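PDB 5CDD: structural polyprotein, VP1 from Israeli acute paralysis virus, which probably serves as a structural capsid protein, one of the polyprotein-derived subunits that build the virion shell. Local coordinates for residues 36-48 and 180-192. Sequence-based numbering, arbitrary orientation.
Sequences IVNLRTLLRTFRT and VARAGNDDFTFGW
Arg44 carries its guanidinium across to the turn between the two strands of 180-192 and grips one backbone oxygen end-on: NH1 and NH2 both donate to Phe188 O, the NH2 bond measuring 2.9 Å. The acceptor lies within 13° of the guanidinium plane, and the two nitrogens approach from opposite faces of the carbonyl plane. A second carbonyl, Asn185 O, sits over one guanidinium face, 3.2 Å from CZ, too poorly angled for a hydrogen bond. The chain reaches this turn by bending at chi2 (-68°). Further along, Arg40 NE donates to Thr189 OG1 over 2.8 Å, nearly straight at 167° and in the guanidinium plane; its NH1 forms a salt bridge with Asp52 of a neighbouring subunit.

Backbone pairing begins with Gly184 N donating to Leu43 O. It continues in the antiparallel bridge of Arg47 with Arg182, where Arg182 N to Arg47 O is 3.1 Å and the reciprocal bond is weak, then in the non-hydrogen-bonded pair Thr48 and Ala181. These bridges start the pairing of strands 47-55 and 176-184 in an antiparallel sheet of the capsid domain, whose family is that of the cricket paralysis virus-like capsid proteins. Strand 87-98 pairs antiparallel with both 176-184 and 189-191, so these two strands, joined through the type I turn Asn185 to Phe188, share it as a neighbour. Water 1 lies 2.9 Å from both Arg44 O and Gly184 O.

Ring and methyl packing involves Phe46, Ala183 and Leu43. Ala183 CB stands almost on the normal of the Phe46 ring, 3.6 Å from its centroid, a CH-pi contact; Lys95 makes a cation-pi contact with the same ring. Leu43 CD1 reaches both Phe188 CD2 and Phe190 CD2, while its CD2 packs on Phe190 CE2 at 3.7 Å.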
loop_
_atom_site.group_PDB
_atom_site.type_symbol
_atom_site.label_atom_id
_atom_site.label_comp_id
_atom_site.label_asym_id
_atom_site.label_seq_id
_atom_site.Cartn_x
_atom_site.Cartn_y
_atom_site.Cartn_z
ATOM N N ILE A 36 10.466 -25.044 -22.507
ATOM C CA ILE A 36 11.413 -25.837 -21.723
ATOM C C ILE A 36 12.822 -25.584 -22.256
ATOM O O ILE A 36 13.118 -25.892 -23.412
ATOM C CB ILE A 36 11.103 -27.341 -21.834
ATOM C CG1 ILE A 36 9.658 -27.605 -21.409
ATOM C CG2 ILE A 36 12.063 -28.137 -20.967
ATOM C CD1 ILE A 36 9.237 -29.055 -21.528
ATOM N N VAL A 37 13.688 -25.033 -21.409
ATOM C CA VAL A 37 15.054 -24.709 -21.810
ATOM C C VAL A 37 16.148 -25.358 -20.964
ATOM O O VAL A 37 17.251 -25.603 -21.454
ATOM C CB VAL A 37 15.265 -23.183 -21.795
ATOM C CG1 VAL A 37 16.711 -22.844 -22.111
ATOM C CG2 VAL A 37 14.342 -22.532 -22.801
ATOM N N ASN A 38 15.850 -25.630 -19.698
ATOM C CA ASN A 38 16.831 -26.239 -18.811
ATOM C C ASN A 38 16.280 -27.522 -18.202
ATOM O O ASN A 38 15.205 -27.526 -17.602
ATOM C CB ASN A 38 17.214 -25.254 -17.705
ATOM C CG ASN A 38 18.458 -25.676 -16.956
ATOM O OD1 ASN A 38 18.472 -26.704 -16.279
ATOM N ND2 ASN A 38 19.518 -24.884 -17.078
ATOM N N LEU A 39 17.025 -28.612 -18.362
ATOM C CA LEU A 39 16.612 -29.909 -17.839
ATOM C C LEU A 39 16.526 -29.953 -16.316
ATOM O O LEU A 39 15.883 -30.839 -15.759
ATOM C CB LEU A 39 17.562 -31.004 -18.336
ATOM C CG LEU A 39 17.582 -31.230 -19.850
ATOM C CD1 LEU A 39 18.674 -32.221 -20.204
ATOM C CD2 LEU A 39 16.222 -31.727 -20.318
ATOM N N ARG A 40 17.162 -29.004 -15.638
ATOM C CA ARG A 40 17.115 -28.997 -14.186
ATOM C C ARG A 40 15.693 -28.742 -13.705
ATOM O O ARG A 40 15.328 -29.131 -12.601
ATOM C CB ARG A 40 18.053 -27.938 -13.613
ATOM C CG ARG A 40 18.109 -27.964 -12.102
ATOM C CD ARG A 40 19.081 -26.931 -11.539
ATOM N NE ARG A 40 20.461 -27.165 -11.951
ATOM C CZ ARG A 40 21.075 -26.515 -12.930
ATOM N NH1 ARG A 40 20.429 -25.580 -13.599
ATOM N NH2 ARG A 40 22.328 -26.813 -13.246
ATOM N N THR A 41 14.895 -28.089 -14.542
ATOM C CA THR A 41 13.514 -27.796 -14.193
ATOM C C THR A 41 12.723 -29.087 -14.051
ATOM O O THR A 41 11.691 -29.118 -13.390
ATOM C CB THR A 41 12.831 -26.913 -15.254
ATOM O OG1 THR A 41 12.742 -27.626 -16.492
ATOM C CG2 THR A 41 13.620 -25.624 -15.470
ATOM N N LEU A 42 13.213 -30.158 -14.664
ATOM C CA LEU A 42 12.531 -31.443 -14.596
ATOM C C LEU A 42 12.898 -32.159 -13.314
ATOM O O LEU A 42 12.420 -33.256 -13.048
ATOM C CB LEU A 42 12.888 -32.302 -15.810
ATOM C CG LEU A 42 12.527 -31.671 -17.161
ATOM C CD1 LEU A 42 12.952 -32.599 -18.282
ATOM C CD2 LEU A 42 11.029 -31.402 -17.238
ATOM N N LEU A 43 13.760 -31.527 -12.524
ATOM C CA LEU A 43 14.173 -32.080 -11.242
ATOM C C LEU A 43 13.358 -31.379 -10.158
ATOM O O LEU A 43 13.599 -31.554 -8.961
ATOM C CB LEU A 43 15.669 -31.853 -11.005
ATOM C CG LEU A 43 16.644 -32.573 -11.939
ATOM C CD1 LEU A 43 18.069 -32.237 -11.540
ATOM C CD2 LEU A 43 16.413 -34.071 -11.869
ATOM N N ARG A 44 12.397 -30.571 -10.602
ATOM C CA ARG A 44 11.507 -29.837 -9.710
ATOM C C ARG A 44 10.107 -30.412 -9.897
ATOM O O ARG A 44 9.302 -30.450 -8.965
ATOM C CB ARG A 44 11.513 -28.346 -10.057
ATOM C CG ARG A 44 12.871 -27.685 -9.893
ATOM C CD ARG A 44 13.290 -27.623 -8.431
ATOM N NE ARG A 44 14.651 -27.114 -8.278
ATOM C CZ ARG A 44 15.749 -27.829 -8.506
ATOM N NH1 ARG A 44 15.655 -29.092 -8.892
ATOM N NH2 ARG A 44 16.945 -27.276 -8.354
ATOM N N THR A 45 9.832 -30.860 -11.116
ATOM C CA THR A 45 8.548 -31.466 -11.447
ATOM C C THR A 45 8.509 -32.862 -10.832
ATOM O O THR A 45 9.499 -33.592 -10.886
ATOM C CB THR A 45 8.375 -31.626 -12.968
ATOM O OG1 THR A 45 9.455 -32.409 -13.487
ATOM C CG2 THR A 45 8.365 -30.276 -13.653
ATOM N N PHE A 46 7.375 -33.232 -10.249
ATOM C CA PHE A 46 7.242 -34.550 -9.643
ATOM C C PHE A 46 6.782 -35.581 -10.656
ATOM O O PHE A 46 5.977 -35.283 -11.539
ATOM C CB PHE A 46 6.255 -34.518 -8.474
ATOM C CG PHE A 46 6.817 -33.914 -7.220
ATOM C CD1 PHE A 46 7.027 -32.543 -7.122
ATOM C CD2 PHE A 46 7.149 -34.722 -6.137
ATOM C CE1 PHE A 46 7.561 -31.985 -5.962
ATOM C CE2 PHE A 46 7.683 -34.174 -4.976
ATOM C CZ PHE A 46 7.888 -32.803 -4.888
ATOM N N ARG A 47 7.299 -36.795 -10.521
ATOM C CA ARG A 47 6.945 -37.893 -11.412
ATOM C C ARG A 47 6.895 -39.173 -10.590
ATOM O O ARG A 47 7.692 -39.353 -9.669
ATOM C CB ARG A 47 7.982 -38.019 -12.529
ATOM C CG ARG A 47 7.891 -36.923 -13.582
ATOM C CD ARG A 47 6.653 -37.101 -14.440
ATOM N NE ARG A 47 6.571 -36.121 -15.520
ATOM C CZ ARG A 47 6.165 -34.864 -15.369
ATOM N NH1 ARG A 47 5.797 -34.421 -14.173
ATOM N NH2 ARG A 47 6.119 -34.050 -16.417
ATOM N N THR A 48 5.954 -40.055 -10.910
ATOM C CA THR A 48 5.821 -41.302 -10.166
ATOM C C THR A 48 6.966 -42.257 -10.468
ATOM O O THR A 48 7.437 -42.337 -11.602
ATOM C CB THR A 48 4.484 -42.019 -10.479
ATOM O OG1 THR A 48 4.440 -42.384 -11.863
ATOM C CG2 THR A 48 3.308 -41.111 -10.167
ATOM N N VAL A 180 4.148 -43.627 -5.177
ATOM C CA VAL A 180 5.265 -42.779 -4.798
ATOM C C VAL A 180 5.774 -41.924 -5.952
ATOM O O VAL A 180 6.069 -42.427 -7.038
ATOM C CB VAL A 180 6.433 -43.625 -4.246
ATOM C CG1 VAL A 180 7.531 -42.718 -3.723
ATOM C CG2 VAL A 180 5.931 -44.546 -3.146
ATOM N N ALA A 181 5.865 -40.621 -5.705
ATOM C CA ALA A 181 6.352 -39.671 -6.696
ATOM C C ALA A 181 7.448 -38.847 -6.034
ATOM O O ALA A 181 7.312 -38.448 -4.878
ATOM C CB ALA A 181 5.221 -38.768 -7.153
ATOM N N ARG A 182 8.536 -38.596 -6.754
ATOM C CA ARG A 182 9.633 -37.822 -6.190
ATOM C C ARG A 182 10.137 -36.712 -7.100
ATOM O O ARG A 182 9.704 -36.570 -8.244
ATOM C CB ARG A 182 10.808 -38.737 -5.841
ATOM C CG ARG A 182 11.478 -39.358 -7.051
ATOM C CD ARG A 182 12.744 -40.094 -6.664
ATOM N NE ARG A 182 13.359 -40.740 -7.819
ATOM C CZ ARG A 182 14.488 -41.438 -7.774
ATOM N NH1 ARG A 182 15.136 -41.581 -6.625
ATOM N NH2 ARG A 182 14.966 -41.997 -8.879
ATOM N N ALA A 183 11.068 -35.934 -6.560
ATOM C CA ALA A 183 11.694 -34.819 -7.259
ATOM C C ALA A 183 12.769 -34.301 -6.317
ATOM O O ALA A 183 12.855 -34.743 -5.172
ATOM C CB ALA A 183 10.672 -33.725 -7.540
ATOM N N GLY A 184 13.598 -33.382 -6.794
ATOM C CA GLY A 184 14.631 -32.834 -5.938
ATOM C C GLY A 184 14.099 -31.584 -5.268
ATOM O O GLY A 184 13.090 -31.038 -5.710
ATOM N N ASN A 185 14.743 -31.133 -4.197
ATOM C CA ASN A 185 14.281 -29.919 -3.538
ATOM C C ASN A 185 14.732 -28.756 -4.419
ATOM O O ASN A 185 15.248 -28.977 -5.513
ATOM C CB ASN A 185 14.845 -29.818 -2.112
ATOM C CG ASN A 185 16.320 -29.498 -2.079
ATOM O OD1 ASN A 185 17.048 -29.748 -3.039
ATOM N ND2 ASN A 185 16.776 -28.957 -0.957
ATOM N N ASP A 186 14.545 -27.524 -3.964
ATOM C CA ASP A 186 14.909 -26.375 -4.783
ATOM C C ASP A 186 16.420 -26.173 -4.962
ATOM O O ASP A 186 16.849 -25.207 -5.591
ATOM C CB ASP A 186 14.253 -25.113 -4.208
ATOM C CG ASP A 186 13.859 -24.113 -5.286
ATOM O OD1 ASP A 186 13.278 -24.535 -6.312
ATOM O OD2 ASP A 186 14.115 -22.902 -5.102
ATOM N N ASP A 187 17.223 -27.092 -4.425
ATOM C CA ASP A 187 18.681 -27.003 -4.542
ATOM C C ASP A 187 19.293 -28.196 -5.276
ATOM O O ASP A 187 20.468 -28.166 -5.647
ATOM C CB ASP A 187 19.334 -26.902 -3.157
ATOM C CG ASP A 187 19.035 -25.590 -2.454
ATOM O OD1 ASP A 187 19.258 -24.520 -3.064
ATOM O OD2 ASP A 187 18.589 -25.629 -1.286
ATOM N N PHE A 188 18.498 -29.241 -5.486
ATOM C CA PHE A 188 18.975 -30.452 -6.147
ATOM C C PHE A 188 19.392 -30.255 -7.598
ATOM O O PHE A 188 18.682 -29.623 -8.381
ATOM C CB PHE A 188 17.907 -31.545 -6.090
ATOM C CG PHE A 188 18.400 -32.887 -6.544
ATOM C CD1 PHE A 188 19.144 -33.695 -5.691
ATOM C CD2 PHE A 188 18.177 -33.318 -7.847
ATOM C CE1 PHE A 188 19.662 -34.911 -6.129
ATOM C CE2 PHE A 188 18.689 -34.531 -8.295
ATOM C CZ PHE A 188 19.435 -35.329 -7.433
ATOM N N THR A 189 20.543 -30.821 -7.949
ATOM C CA THR A 189 21.070 -30.730 -9.304
ATOM C C THR A 189 22.140 -31.792 -9.544
ATOM O O THR A 189 22.712 -32.343 -8.599
ATOM C CB THR A 189 21.697 -29.337 -9.573
ATOM O OG1 THR A 189 22.099 -29.243 -10.946
ATOM C CG2 THR A 189 22.917 -29.124 -8.694
ATOM N N PHE A 190 22.388 -32.081 -10.818
ATOM C CA PHE A 190 23.412 -33.039 -11.216
ATOM C C PHE A 190 24.585 -32.232 -11.753
ATOM O O PHE A 190 24.426 -31.069 -12.124
ATOM C CB PHE A 190 22.900 -33.968 -12.317
ATOM C CG PHE A 190 21.837 -34.930 -11.860
ATOM C CD1 PHE A 190 22.061 -35.764 -10.780
ATOM C CD2 PHE A 190 20.615 -35.002 -12.511
ATOM C CE1 PHE A 190 21.085 -36.651 -10.344
ATOM C CE2 PHE A 190 19.632 -35.889 -12.082
ATOM C CZ PHE A 190 19.872 -36.715 -10.997
ATOM N N GLY A 191 25.759 -32.849 -11.803
ATOM C CA GLY A 191 26.930 -32.146 -12.290
ATOM C C GLY A 191 27.961 -33.043 -12.935
ATOM O O GLY A 191 27.998 -34.246 -12.683
ATOM N N TRP A 192 28.811 -32.445 -13.764
ATOM C CA TRP A 192 29.860 -33.176 -14.470
ATOM C C TRP A 192 29.429 -34.143 -15.566
ATOM O O TRP A 192 29.730 -35.337 -15.521
ATOM C CB TRP A 192 30.741 -33.948 -13.485
ATOM C CG TRP A 192 32.187 -33.970 -13.879
ATOM C CD1 TRP A 192 32.713 -34.380 -15.073
ATOM C CD2 TRP A 192 33.296 -33.567 -13.070
ATOM N NE1 TRP A 192 34.084 -34.258 -15.055
ATOM C CE2 TRP A 192 34.468 -33.761 -13.837
ATOM C CE3 TRP A 192 33.416 -33.062 -11.768
ATOM C CZ2 TRP A 192 35.742 -33.466 -13.348
ATOM C CZ3 TRP A 192 34.684 -32.768 -11.280
ATOM C CH2 TRP A 192 35.832 -32.972 -12.073
HETATM O O HOH W 1 10.556 -29.882 -6.383
#